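Local atomic coordinates of 3-oxoacyl-[acyl-carrier-protein] synthase, mitochondrial (Arabidopsis thaliana, PDB entry 2IX4), a protein that catalyses the condensation steps of mitochondrial fatty acid synthesis, adding two carbons from malonyl-ACP to a growing acyl chain. Residues T6-V11 with S372-H377; M10-G15 with G365-I370; C94-A99 with G160-K165; H184-A189 with A424-A429; Q233-P238 with G245-E250. One frame throughout, in Å; residues are numbered along the deposited sequence.

Interaction 1 (T6-V11 with S372-H377); sequences TGLGMV and SILAIH
L8 of strand 3-12 reaches between I373 and L374 of helix 364-378 and touches both, one methyl for each. Its CB is directed toward the helix. With CG beside the backbone N and anti to the carbonyl carbon (chi1 -55°), the fork at CG opens so that CD1 goes to L374 and CD2 to I373. The two neighbours are met differently. L374 runs past L8 in the opposite direction, the two chains lying alongside each other, and CD2 of L374 comes to 3.6 Å from CD1 of L8; the CG of L374 lies 3.9 Å from the same methyl. I373 instead crosses L8 at a slant and offers both of its branches: its CD1 is 4.0 Å and its CG2 4.1 Å from CD2 of L8. The CB of L374 is not aimed at the strand, but its extended chain brings CD2 up to L8. The backbones stay well apart, 9.0 Å between the CA atoms of L8 and I373, a gap bridged by side chains alone. V18 and Y271 also pack against L8. Here strand and helix belong to the layered alpha-beta core of the thiolase fold. The contact is purely aliphatic and buried: it rests on shape and exclusion of water, with no polar group to fix its direction.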
# COMPACT_ATOMS: atom_id res chain seq x y z
N THR A 6 2.87 -22.13 -7.60
CA THR A 6 3.28 -22.83 -8.82
C THR A 6 4.50 -22.19 -9.50
O THR A 6 5.02 -22.74 -10.47
CB THR A 6 2.12 -22.94 -9.83
OG1 THR A 6 1.54 -21.65 -10.06
CG2 THR A 6 1.05 -23.89 -9.33
N GLY A 7 4.95 -21.05 -9.00
CA GLY A 7 6.11 -20.37 -9.57
C GLY A 7 6.83 -19.51 -8.56
O GLY A 7 6.20 -18.85 -7.74
N LEU A 8 8.16 -19.54 -8.61
CA LEU A 8 9.00 -18.74 -7.72
C LEU A 8 9.95 -17.86 -8.52
O LEU A 8 10.50 -18.29 -9.54
CB LEU A 8 9.80 -19.64 -6.76
CG LEU A 8 9.09 -20.67 -5.87
CD1 LEU A 8 10.12 -21.52 -5.14
CD2 LEU A 8 8.16 -20.02 -4.87
N GLY A 9 10.15 -16.62 -8.06
CA GLY A 9 11.05 -15.69 -8.73
C GLY A 9 11.62 -14.69 -7.75
O GLY A 9 10.91 -14.20 -6.88
N MET A 10 12.91 -14.40 -7.88
CA MET A 10 13.56 -13.44 -6.97
C MET A 10 14.84 -12.83 -7.52
O MET A 10 15.52 -13.42 -8.38
CB MET A 10 13.81 -14.07 -5.59
CG MET A 10 14.93 -15.11 -5.55
SD MET A 10 14.77 -16.35 -4.25
CE MET A 10 14.33 -15.35 -2.84
N VAL A 11 15.15 -11.64 -7.03
CA VAL A 11 16.44 -10.99 -7.25
C VAL A 11 16.88 -10.41 -5.91
O VAL A 11 16.18 -9.57 -5.33
CB VAL A 11 16.39 -9.94 -8.41
CG1 VAL A 11 15.24 -8.95 -8.25
CG2 VAL A 11 17.72 -9.21 -8.57
N SER A 372 10.89 -20.15 2.80
CA SER A 372 10.03 -21.09 3.52
C SER A 372 9.42 -22.15 2.60
O SER A 372 9.36 -23.33 2.96
CB SER A 372 8.93 -20.33 4.27
OG SER A 372 9.49 -19.40 5.18
N ILE A 373 8.98 -21.73 1.42
CA ILE A 373 8.46 -22.65 0.39
C ILE A 373 9.57 -23.60 -0.08
O ILE A 373 9.33 -24.79 -0.28
CB ILE A 373 7.87 -21.88 -0.82
CG1 ILE A 373 6.63 -21.07 -0.39
CG2 ILE A 373 7.50 -22.83 -1.97
CD1 ILE A 373 6.35 -19.85 -1.27
N LEU A 374 10.77 -23.06 -0.24
CA LEU A 374 11.93 -23.86 -0.68
C LEU A 374 12.40 -24.84 0.39
O LEU A 374 12.90 -25.92 0.06
CB LEU A 374 13.08 -22.95 -1.14
CG LEU A 374 12.90 -22.25 -2.49
CD1 LEU A 374 13.98 -21.19 -2.70
CD2 LEU A 374 12.89 -23.26 -3.64
N ALA A 375 12.25 -24.46 1.65
CA ALA A 375 12.54 -25.36 2.78
C ALA A 375 11.67 -26.61 2.71
O ALA A 375 12.16 -27.73 2.88
CB ALA A 375 12.33 -24.63 4.11
N ILE A 376 10.38 -26.41 2.45
CA ILE A 376 9.44 -27.51 2.23
C ILE A 376 9.85 -28.32 0.99
O ILE A 376 9.94 -29.54 1.05
CB ILE A 376 7.98 -26.99 2.07
CG1 ILE A 376 7.49 -26.38 3.39
CG2 ILE A 376 7.05 -28.11 1.61
CD1 ILE A 376 6.22 -25.55 3.26
N HIS A 377 10.11 -27.62 -0.11
CA HIS A 377 10.40 -28.26 -1.39
C HIS A 377 11.68 -29.10 -1.40
O HIS A 377 11.71 -30.19 -1.99
CB HIS A 377 10.45 -27.21 -2.51
CG HIS A 377 10.57 -27.78 -3.88
ND1 HIS A 377 9.61 -28.59 -4.44
CD2 HIS A 377 11.54 -27.66 -4.82
CE1 HIS A 377 9.98 -28.95 -5.66
NE2 HIS A 377 11.15 -28.40 -5.91

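Interaction 2 (M10-G15 with G365-I370); sequences MVTPLG and GAVEAI. With K (potassium ion), chain D.
Strand 3-12 of the thiolase-fold core meets helix 364-378 here, the helix that also supplies a ligand of the potassium site. M10 does most of the touching. Its CG lies between the backbone N and the carbonyl carbon (chi1 72°), and a bend at chi3 turns the methyl toward the helix. CE thus comes to 3.8 Å from CG1 of V367, the two side chains crossing at about a right angle, while SD passes I370 in the opposite direction, 3.8 Å from its CG2. T12 adds a lighter touch, its CG2 lying 4.0 Å from CG2 of V367. Strand and helix segments run at 111° to each other, their axes 9.8 Å apart at the nearest. Just past the strand the chain reverses in a type I beta turn from T12 to G15, and OG1 of T12 accepts from N of L14 at 3.1 Å, an ST turn; the same hydroxyl is hydrogen-bonded to T21. A valine in place of T12 would probably leave the amide of L14 and the hydroxyl of T21 without this partner, the turn then relying on its backbone bonds. On the helix, the CB of E368 is directed away from the strand, and its OE1 binds the potassium ion at 2.7 Å. N318, S414, N415 and the carbonyl O of A319 share that ion, and OE2 of E368 forms a salt bridge with K354.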
# COMPACT_ATOMS: atom_id res chain seq x y z
N MET A 10 12.91 -14.40 -7.88
CA MET A 10 13.56 -13.44 -6.97
C MET A 10 14.84 -12.83 -7.52
O MET A 10 15.52 -13.42 -8.38
CB MET A 10 13.81 -14.07 -5.59
CG MET A 10 14.93 -15.11 -5.55
SD MET A 10 14.77 -16.35 -4.25
CE MET A 10 14.33 -15.35 -2.84
N VAL A 11 15.15 -11.64 -7.03
CA VAL A 11 16.44 -10.99 -7.25
C VAL A 11 16.88 -10.41 -5.91
O VAL A 11 16.18 -9.57 -5.33
CB VAL A 11 16.39 -9.94 -8.41
CG1 VAL A 11 15.24 -8.95 -8.25
CG2 VAL A 11 17.72 -9.21 -8.57
N THR A 12 18.01 -10.90 -5.40
CA THR A 12 18.44 -10.59 -4.03
C THR A 12 19.93 -10.23 -4.00
O THR A 12 20.62 -10.36 -5.01
CB THR A 12 18.20 -11.80 -3.07
OG1 THR A 12 19.11 -12.86 -3.40
CG2 THR A 12 16.76 -12.30 -3.14
N PRO A 13 20.44 -9.77 -2.83
CA PRO A 13 21.88 -9.58 -2.66
C PRO A 13 22.72 -10.87 -2.77
O PRO A 13 23.95 -10.79 -2.80
CB PRO A 13 21.99 -8.99 -1.25
CG PRO A 13 20.65 -8.37 -1.00
CD PRO A 13 19.71 -9.34 -1.62
N LEU A 14 22.06 -12.02 -2.82
CA LEU A 14 22.74 -13.30 -3.07
C LEU A 14 22.64 -13.72 -4.53
O LEU A 14 23.03 -14.83 -4.89
CB LEU A 14 22.18 -14.40 -2.16
CG LEU A 14 22.24 -14.20 -0.65
CD1 LEU A 14 21.52 -15.33 0.07
CD2 LEU A 14 23.68 -14.08 -0.16
N GLY A 15 22.11 -12.83 -5.37
CA GLY A 15 22.06 -13.06 -6.81
C GLY A 15 20.69 -12.89 -7.44
O GLY A 15 19.67 -12.82 -6.75
N GLY A 365 9.36 -9.89 3.35
CA GLY A 365 8.30 -10.87 3.57
C GLY A 365 8.09 -11.82 2.41
O GLY A 365 7.71 -12.97 2.60
N ALA A 366 8.36 -11.33 1.20
CA ALA A 366 8.17 -12.11 -0.02
C ALA A 366 9.35 -13.05 -0.27
O ALA A 366 9.16 -14.22 -0.60
CB ALA A 366 7.97 -11.20 -1.21
N VAL A 367 10.55 -12.51 -0.12
CA VAL A 367 11.78 -13.28 -0.26
C VAL A 367 11.82 -14.42 0.78
O VAL A 367 12.15 -15.56 0.46
CB VAL A 367 13.02 -12.35 -0.14
CG1 VAL A 367 14.28 -13.12 0.23
CG2 VAL A 367 13.22 -11.58 -1.46
N GLU A 368 11.44 -14.11 2.01
CA GLU A 368 11.50 -15.08 3.09
C GLU A 368 10.36 -16.11 3.04
O GLU A 368 10.51 -17.22 3.55
CB GLU A 368 11.58 -14.35 4.44
CG GLU A 368 12.92 -13.64 4.61
CD GLU A 368 12.90 -12.50 5.61
OE1 GLU A 368 11.97 -12.43 6.46
OE2 GLU A 368 13.83 -11.67 5.56
N ALA A 369 9.25 -15.75 2.39
CA ALA A 369 8.20 -16.72 2.09
C ALA A 369 8.70 -17.73 1.06
O ALA A 369 8.42 -18.92 1.15
CB ALA A 369 6.94 -16.01 1.58
N ILE A 370 9.46 -17.24 0.08
CA ILE A 370 10.11 -18.11 -0.91
C ILE A 370 11.08 -19.08 -0.24
O ILE A 370 11.09 -20.27 -0.55
CB ILE A 370 10.78 -17.28 -2.04
CG1 ILE A 370 9.71 -16.57 -2.87
CG2 ILE A 370 11.67 -18.16 -2.92
CD1 ILE A 370 10.23 -15.50 -3.84
K K D . 10.42 -14.12 7.92

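Interaction 3 (C94-A99 with G160-K165); sequences CAADEA and GHVSMK
K165 reaches from helix 157-166 toward helix 87-102, and D97 meets it part-way. From CB the lysine leaves toward the other helix, with CG anti to the backbone N (chi1 -175°), and CG and CD carry it onward, extended; the side chain also packs on V93. At CE it comes nearest to D97, 4.1 Å from OD2, the two side chains crossing at a slant. There the chain bends at chi4 (63°), and NZ ends 5.0 Å from OD2 of D97. Opposite charges are thus near, but their atoms are not in contact; any attraction is probably modest. D97 has closer partners, its OD1 in a salt bridge with R101 and its OD2 hydrogen-bonded to Y166. Deeper in, the helices touch through A96 and V162: both methyls of V162 straddle CB of A96, each 4.0 Å from it, and the small alanine lets the CA atoms of the pair approach to 7.2 Å. Beneath, A96 rests on V254 of strand 251-259 and V162 on V118 and I120 of strand 116-122, which places the two helices side by side on the same sheet. H161 and M164 of helix 157-166 also pack on I286 and H284 of the second subunit.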
# COMPACT_ATOMS: atom_id res chain seq x y z
N CYS A 94 11.59 -8.26 -13.14
CA CYS A 94 12.60 -9.33 -13.27
C CYS A 94 12.17 -10.60 -12.53
O CYS A 94 12.17 -11.69 -13.10
CB CYS A 94 13.96 -8.84 -12.75
SG CYS A 94 15.27 -10.07 -12.83
N ALA A 95 11.79 -10.43 -11.26
CA ALA A 95 11.35 -11.54 -10.42
C ALA A 95 10.03 -12.16 -10.91
O ALA A 95 9.87 -13.38 -10.90
CB ALA A 95 11.22 -11.10 -8.97
N ALA A 96 9.10 -11.30 -11.35
CA ALA A 96 7.81 -11.76 -11.85
C ALA A 96 7.97 -12.59 -13.12
O ALA A 96 7.28 -13.59 -13.29
CB ALA A 96 6.87 -10.59 -12.10
N ASP A 97 8.89 -12.18 -13.98
CA ASP A 97 9.17 -12.90 -15.22
C ASP A 97 9.71 -14.30 -14.96
O ASP A 97 9.34 -15.25 -15.66
CB ASP A 97 10.16 -12.12 -16.09
CG ASP A 97 10.23 -12.65 -17.51
OD1 ASP A 97 11.26 -13.25 -17.87
OD2 ASP A 97 9.23 -12.49 -18.26
N GLU A 98 10.59 -14.42 -13.97
CA GLU A 98 11.13 -15.72 -13.56
C GLU A 98 10.03 -16.60 -12.98
O GLU A 98 9.90 -17.77 -13.36
CB GLU A 98 12.26 -15.55 -12.54
CG GLU A 98 12.93 -16.87 -12.15
CD GLU A 98 13.83 -16.76 -10.93
OE1 GLU A 98 14.00 -15.65 -10.37
OE2 GLU A 98 14.38 -17.81 -10.53
N ALA A 99 9.24 -16.04 -12.06
CA ALA A 99 8.13 -16.76 -11.43
C ALA A 99 7.11 -17.29 -12.44
O ALA A 99 6.70 -18.44 -12.37
CB ALA A 99 7.45 -15.88 -10.38
N GLY A 160 1.39 -2.41 -11.61
CA GLY A 160 0.99 -1.80 -12.87
C GLY A 160 1.84 -2.26 -14.04
O GLY A 160 1.31 -2.64 -15.09
N HIS A 161 3.16 -2.23 -13.86
CA HIS A 161 4.10 -2.61 -14.92
C HIS A 161 4.07 -4.11 -15.23
O HIS A 161 4.22 -4.50 -16.39
CB HIS A 161 5.52 -2.16 -14.57
CG HIS A 161 5.73 -0.69 -14.72
ND1 HIS A 161 6.34 -0.14 -15.83
CD2 HIS A 161 5.41 0.35 -13.91
CE1 HIS A 161 6.39 1.17 -15.69
NE2 HIS A 161 5.83 1.49 -14.54
N VAL A 162 3.89 -4.93 -14.20
CA VAL A 162 3.77 -6.38 -14.38
C VAL A 162 2.49 -6.73 -15.15
O VAL A 162 2.54 -7.45 -16.15
CB VAL A 162 3.87 -7.15 -13.03
CG1 VAL A 162 3.56 -8.64 -13.21
CG2 VAL A 162 5.25 -6.98 -12.41
N SER A 163 1.35 -6.19 -14.70
CA SER A 163 0.06 -6.43 -15.36
C SER A 163 0.08 -6.00 -16.82
O SER A 163 -0.41 -6.72 -17.69
CB SER A 163 -1.07 -5.72 -14.62
OG SER A 163 -0.85 -4.33 -14.58
N MET A 164 0.66 -4.83 -17.09
CA MET A 164 0.82 -4.31 -18.45
C MET A 164 1.65 -5.22 -19.35
O MET A 164 1.29 -5.45 -20.51
CB MET A 164 1.47 -2.92 -18.43
CG MET A 164 0.53 -1.76 -18.18
SD MET A 164 1.42 -0.19 -18.09
CE MET A 164 2.11 -0.07 -19.74
N LYS A 165 2.76 -5.72 -18.82
CA LYS A 165 3.69 -6.54 -19.61
C LYS A 165 3.03 -7.83 -20.11
O LYS A 165 3.27 -8.24 -21.25
CB LYS A 165 4.96 -6.85 -18.80
CG LYS A 165 6.03 -7.60 -19.60
CD LYS A 165 7.32 -7.76 -18.79
CE LYS A 165 8.31 -8.71 -19.47
NZ LYS A 165 8.78 -8.21 -20.80

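Interaction 4 (H184-A189 with A424-A429); sequences HSIGDA and ASLLFA
A424 sets its methyl over one face of the H184 ring. CB lies 3.8 Å from the ring centroid and 22° off the normal, a CH-pi contact displaced toward the rim, so that NE2 of H184 is the nearest ring atom to CB of A424, at 3.5 Å. The CB of H184 is not aimed at the strand, but CG, beside the backbone N and anti to the carbonyl carbon (chi1 -71°), brings the ring under A424, and the second torsion lays it flat against the alanine. ND1 of H184 is hydrogen-bonded to the hydroxyl of Y277, which also bonds to D188; this probably limits the rotation of the ring. A leucine in place of H184 offers no ring nitrogen, and would probably leave the Y277 hydroxyl without this partner and the A424 methyl without a flat face to rest on. Further along the strand, L426 spreads its two methyls over the helix. CD1 is 4.0 Å from CG2 of I186, the branch that stands anti to the backbone N, and these side chains cross at about a right angle. CD2 packs on the backbone of G187, 4.3 Å from its CA. Helix and strand segments run at 59°, their axes 9.0 Å apart. Helix 181-195, which follows the predicted catalytic C179, lies here on a face of the central sheet, where strand 422-429 pairs with strands 272-281 and 411-418. I186 also reaches A366 of helix 364-378, and D188 is hydrogen-bonded to H173 of the second subunit.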
# COMPACT_ATOMS: atom_id res chain seq x y z
N HIS A 184 1.90 -9.22 3.41
CA HIS A 184 0.52 -8.80 3.20
C HIS A 184 0.11 -8.83 1.73
O HIS A 184 -1.03 -9.16 1.42
CB HIS A 184 0.27 -7.40 3.77
CG HIS A 184 0.27 -7.35 5.27
ND1 HIS A 184 -0.85 -7.65 6.02
CD2 HIS A 184 1.24 -7.02 6.15
CE1 HIS A 184 -0.56 -7.51 7.30
NE2 HIS A 184 0.70 -7.12 7.41
N SER A 185 1.03 -8.49 0.83
CA SER A 185 0.73 -8.52 -0.61
C SER A 185 0.39 -9.94 -1.06
O SER A 185 -0.57 -10.15 -1.81
CB SER A 185 1.89 -7.95 -1.43
OG SER A 185 1.91 -6.53 -1.37
N ILE A 186 1.19 -10.90 -0.60
CA ILE A 186 0.96 -12.32 -0.87
C ILE A 186 -0.33 -12.80 -0.20
O ILE A 186 -1.14 -13.50 -0.81
CB ILE A 186 2.18 -13.18 -0.41
CG1 ILE A 186 3.34 -13.03 -1.41
CG2 ILE A 186 1.80 -14.66 -0.26
CD1 ILE A 186 4.70 -13.47 -0.88
N GLY A 187 -0.52 -12.40 1.05
CA GLY A 187 -1.70 -12.79 1.82
C GLY A 187 -3.00 -12.26 1.24
O GLY A 187 -3.98 -12.99 1.15
N ASP A 188 -3.01 -10.98 0.86
CA ASP A 188 -4.18 -10.36 0.25
C ASP A 188 -4.54 -11.05 -1.06
O ASP A 188 -5.71 -11.26 -1.35
CB ASP A 188 -3.95 -8.87 -0.01
CG ASP A 188 -3.96 -8.04 1.26
OD1 ASP A 188 -4.38 -8.55 2.33
OD2 ASP A 188 -3.57 -6.87 1.19
N ALA A 189 -3.52 -11.39 -1.85
CA ALA A 189 -3.70 -12.10 -3.12
C ALA A 189 -4.31 -13.49 -2.92
O ALA A 189 -5.13 -13.94 -3.73
CB ALA A 189 -2.37 -12.20 -3.85
N ALA A 424 2.39 -9.75 10.10
CA ALA A 424 1.86 -10.81 9.26
C ALA A 424 2.64 -12.10 9.50
O ALA A 424 3.84 -12.07 9.79
CB ALA A 424 1.91 -10.43 7.80
N SER A 425 1.94 -13.22 9.40
CA SER A 425 2.55 -14.53 9.49
C SER A 425 1.97 -15.42 8.40
O SER A 425 0.76 -15.62 8.34
CB SER A 425 2.31 -15.13 10.88
OG SER A 425 3.27 -16.12 11.18
N LEU A 426 2.83 -15.90 7.51
CA LEU A 426 2.41 -16.77 6.41
C LEU A 426 2.78 -18.21 6.72
O LEU A 426 3.92 -18.50 7.06
CB LEU A 426 3.05 -16.34 5.09
CG LEU A 426 2.73 -14.95 4.52
CD1 LEU A 426 3.58 -14.67 3.30
CD2 LEU A 426 1.24 -14.80 4.20
N LEU A 427 1.81 -19.11 6.59
CA LEU A 427 2.03 -20.53 6.87
C LEU A 427 1.80 -21.39 5.63
O LEU A 427 0.70 -21.42 5.07
CB LEU A 427 1.17 -20.99 8.05
CG LEU A 427 1.26 -22.46 8.52
CD1 LEU A 427 2.70 -22.89 8.77
CD2 LEU A 427 0.42 -22.66 9.77
N PHE A 428 2.86 -22.08 5.22
CA PHE A 428 2.84 -22.95 4.05
C PHE A 428 2.91 -24.41 4.49
O PHE A 428 3.43 -24.72 5.56
CB PHE A 428 4.01 -22.64 3.12
CG PHE A 428 4.01 -21.24 2.59
CD1 PHE A 428 4.61 -20.21 3.31
CD2 PHE A 428 3.41 -20.94 1.37
CE1 PHE A 428 4.61 -18.91 2.82
CE2 PHE A 428 3.41 -19.65 0.87
CZ PHE A 428 4.01 -18.63 1.60
N ALA A 429 2.39 -25.30 3.65
CA ALA A 429 2.45 -26.73 3.89
C ALA A 429 2.59 -27.48 2.58
O ALA A 429 2.14 -27.00 1.54
CB ALA A 429 1.21 -27.20 4.64

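Interaction 5 (Q233-P238 with G245-E250); sequences QEASRP and GFVIGE
Apolar packing between A235 and V247 forms the direct contact of these two loop segments. CG2 of V247, the methyl anti to the carbonyl carbon, is the one that touches: it lies 3.8 Å from CB of A235 and 4.0 Å from CB of S236, resting against two consecutive residues of the facing loop. The CA atoms of S236 and V247 are 6.1 Å apart. Water supplies the polar links. One molecule lies between the carbonyl O atoms of A235 and G245, which are 4.3 Å apart and, both being acceptors, cannot bond each other directly. A second donates to OG of S236 at 2.8 Å and accepts from N of V247 at 3.1 Å; OG of S236, anti to the backbone N (chi1 -173°), is also hydrogen-bonded to the carbonyl O of K354. Within 233-238, the guanidinium of R237 grips one backbone oxygen side-on. Its NE is 2.8 Å and its NH2 2.9 Å from O of E234, which lies at the edge of the group, 9° out of its plane. The NH2 of R237 also forms a long salt bridge with OE1 of E234, while NH1 pairs with D240. OE1 of E234 also pairs with K388. Both segments belong to the long connection between helix 212-220 and strand 251-259. A235 and V247 pack together on V61 of strand 61-63, and the backbone of V247 bonds to that of H359, a predicted active-site residue.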
# COMPACT_ATOMS: atom_id res chain seq x y z
N GLN A 233 30.71 -8.30 6.58
CA GLN A 233 30.20 -9.68 6.57
C GLN A 233 29.70 -10.15 7.94
O GLN A 233 29.05 -11.19 8.05
CB GLN A 233 31.26 -10.64 6.02
CG GLN A 233 31.58 -10.44 4.55
CD GLN A 233 30.60 -11.14 3.63
OE1 GLN A 233 30.66 -12.36 3.47
NE2 GLN A 233 29.71 -10.38 3.01
N GLU A 234 30.02 -9.38 8.98
CA GLU A 234 29.62 -9.70 10.34
C GLU A 234 28.63 -8.70 10.94
O GLU A 234 28.32 -8.76 12.13
CB GLU A 234 30.86 -9.83 11.23
CG GLU A 234 31.63 -11.14 11.00
CD GLU A 234 33.00 -11.14 11.62
OE1 GLU A 234 33.13 -10.80 12.82
OE2 GLU A 234 33.97 -11.50 10.91
N ALA A 235 28.11 -7.81 10.09
CA ALA A 235 27.24 -6.72 10.53
C ALA A 235 25.81 -7.15 10.87
O ALA A 235 25.19 -6.59 11.78
CB ALA A 235 27.22 -5.60 9.50
N SER A 236 25.30 -8.12 10.13
CA SER A 236 23.94 -8.63 10.33
C SER A 236 24.03 -9.96 11.06
O SER A 236 24.52 -10.95 10.52
CB SER A 236 23.21 -8.77 8.99
OG SER A 236 21.85 -9.12 9.18
N ARG A 237 23.55 -9.97 12.30
CA ARG A 237 23.71 -11.13 13.19
C ARG A 237 22.45 -11.37 14.02
O ARG A 237 22.45 -11.11 15.23
CB ARG A 237 24.94 -10.94 14.09
CG ARG A 237 25.04 -9.58 14.76
CD ARG A 237 26.31 -9.42 15.57
NE ARG A 237 27.49 -9.58 14.73
CZ ARG A 237 28.46 -10.46 14.95
NH1 ARG A 237 28.43 -11.27 16.00
NH2 ARG A 237 29.47 -10.51 14.10
N PRO A 238 21.38 -11.87 13.38
CA PRO A 238 20.13 -12.11 14.11
C PRO A 238 20.33 -13.05 15.30
O PRO A 238 21.04 -14.05 15.18
CB PRO A 238 19.22 -12.76 13.06
CG PRO A 238 19.78 -12.32 11.75
CD PRO A 238 21.26 -12.27 11.97
N GLY A 245 21.49 -3.45 15.26
CA GLY A 245 20.59 -2.85 14.29
C GLY A 245 20.66 -3.61 12.97
O GLY A 245 21.60 -4.37 12.75
N PHE A 246 19.67 -3.42 12.11
CA PHE A 246 19.66 -4.15 10.84
C PHE A 246 20.53 -3.50 9.76
O PHE A 246 20.99 -2.36 9.90
CB PHE A 246 18.24 -4.47 10.34
CG PHE A 246 17.43 -3.27 9.92
CD1 PHE A 246 17.53 -2.76 8.63
CD2 PHE A 246 16.52 -2.69 10.80
CE1 PHE A 246 16.76 -1.67 8.22
CE2 PHE A 246 15.74 -1.61 10.41
CZ PHE A 246 15.86 -1.09 9.12
N VAL A 247 20.77 -4.25 8.69
CA VAL A 247 21.53 -3.78 7.55
C VAL A 247 20.55 -3.72 6.39
O VAL A 247 19.92 -4.72 6.07
CB VAL A 247 22.70 -4.75 7.22
CG1 VAL A 247 23.43 -4.30 5.97
CG2 VAL A 247 23.66 -4.84 8.40
N ILE A 248 20.40 -2.53 5.80
CA ILE A 248 19.46 -2.32 4.70
C ILE A 248 19.89 -3.17 3.50
O ILE A 248 21.06 -3.19 3.13
CB ILE A 248 19.35 -0.82 4.27
CG1 ILE A 248 18.83 0.03 5.42
CG2 ILE A 248 18.41 -0.65 3.08
CD1 ILE A 248 18.74 1.52 5.10
N GLY A 249 18.93 -3.88 2.93
CA GLY A 249 19.15 -4.66 1.71
C GLY A 249 18.16 -4.23 0.64
O GLY A 249 17.31 -3.39 0.88
N GLU A 250 18.27 -4.83 -0.54
CA GLU A 250 17.38 -4.51 -1.65
C GLU A 250 17.07 -5.75 -2.48
O GLU A 250 17.83 -6.72 -2.46
CB GLU A 250 18.02 -3.44 -2.55
CG GLU A 250 19.35 -3.87 -3.17
CD GLU A 250 19.85 -2.95 -4.26
OE1 GLU A 250 19.08 -2.08 -4.73
OE2 GLU A 250 21.02 -3.10 -4.66
O HOH W 1 23.58 -6.07 13.99
O HOH W 2 19.76 -7.19 9.19

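Interactions 1 and 2 are neighbouring parts of one interface, strand 3-12 on helix 364-378, their centres 9 Å apart; I370 of the second packs on L8 of the first. Interaction 4 meets the same helix from another side: F428 CE2 is 3.6 Å from I373 CD1, and A369 touches L426. E98 of interaction 3 lies on the strand's other flank, its OE1 3.0 Å from N of M10. Interaction 5 adjoins interaction 2, where CD of P13 lies 3.3 Å from O of E250. The predicted catalytic H359 is about 6 Å from V247 and 9 Å from V367, side chain to side chain; H184 lies about 10 Å from the bound hexanoic acid.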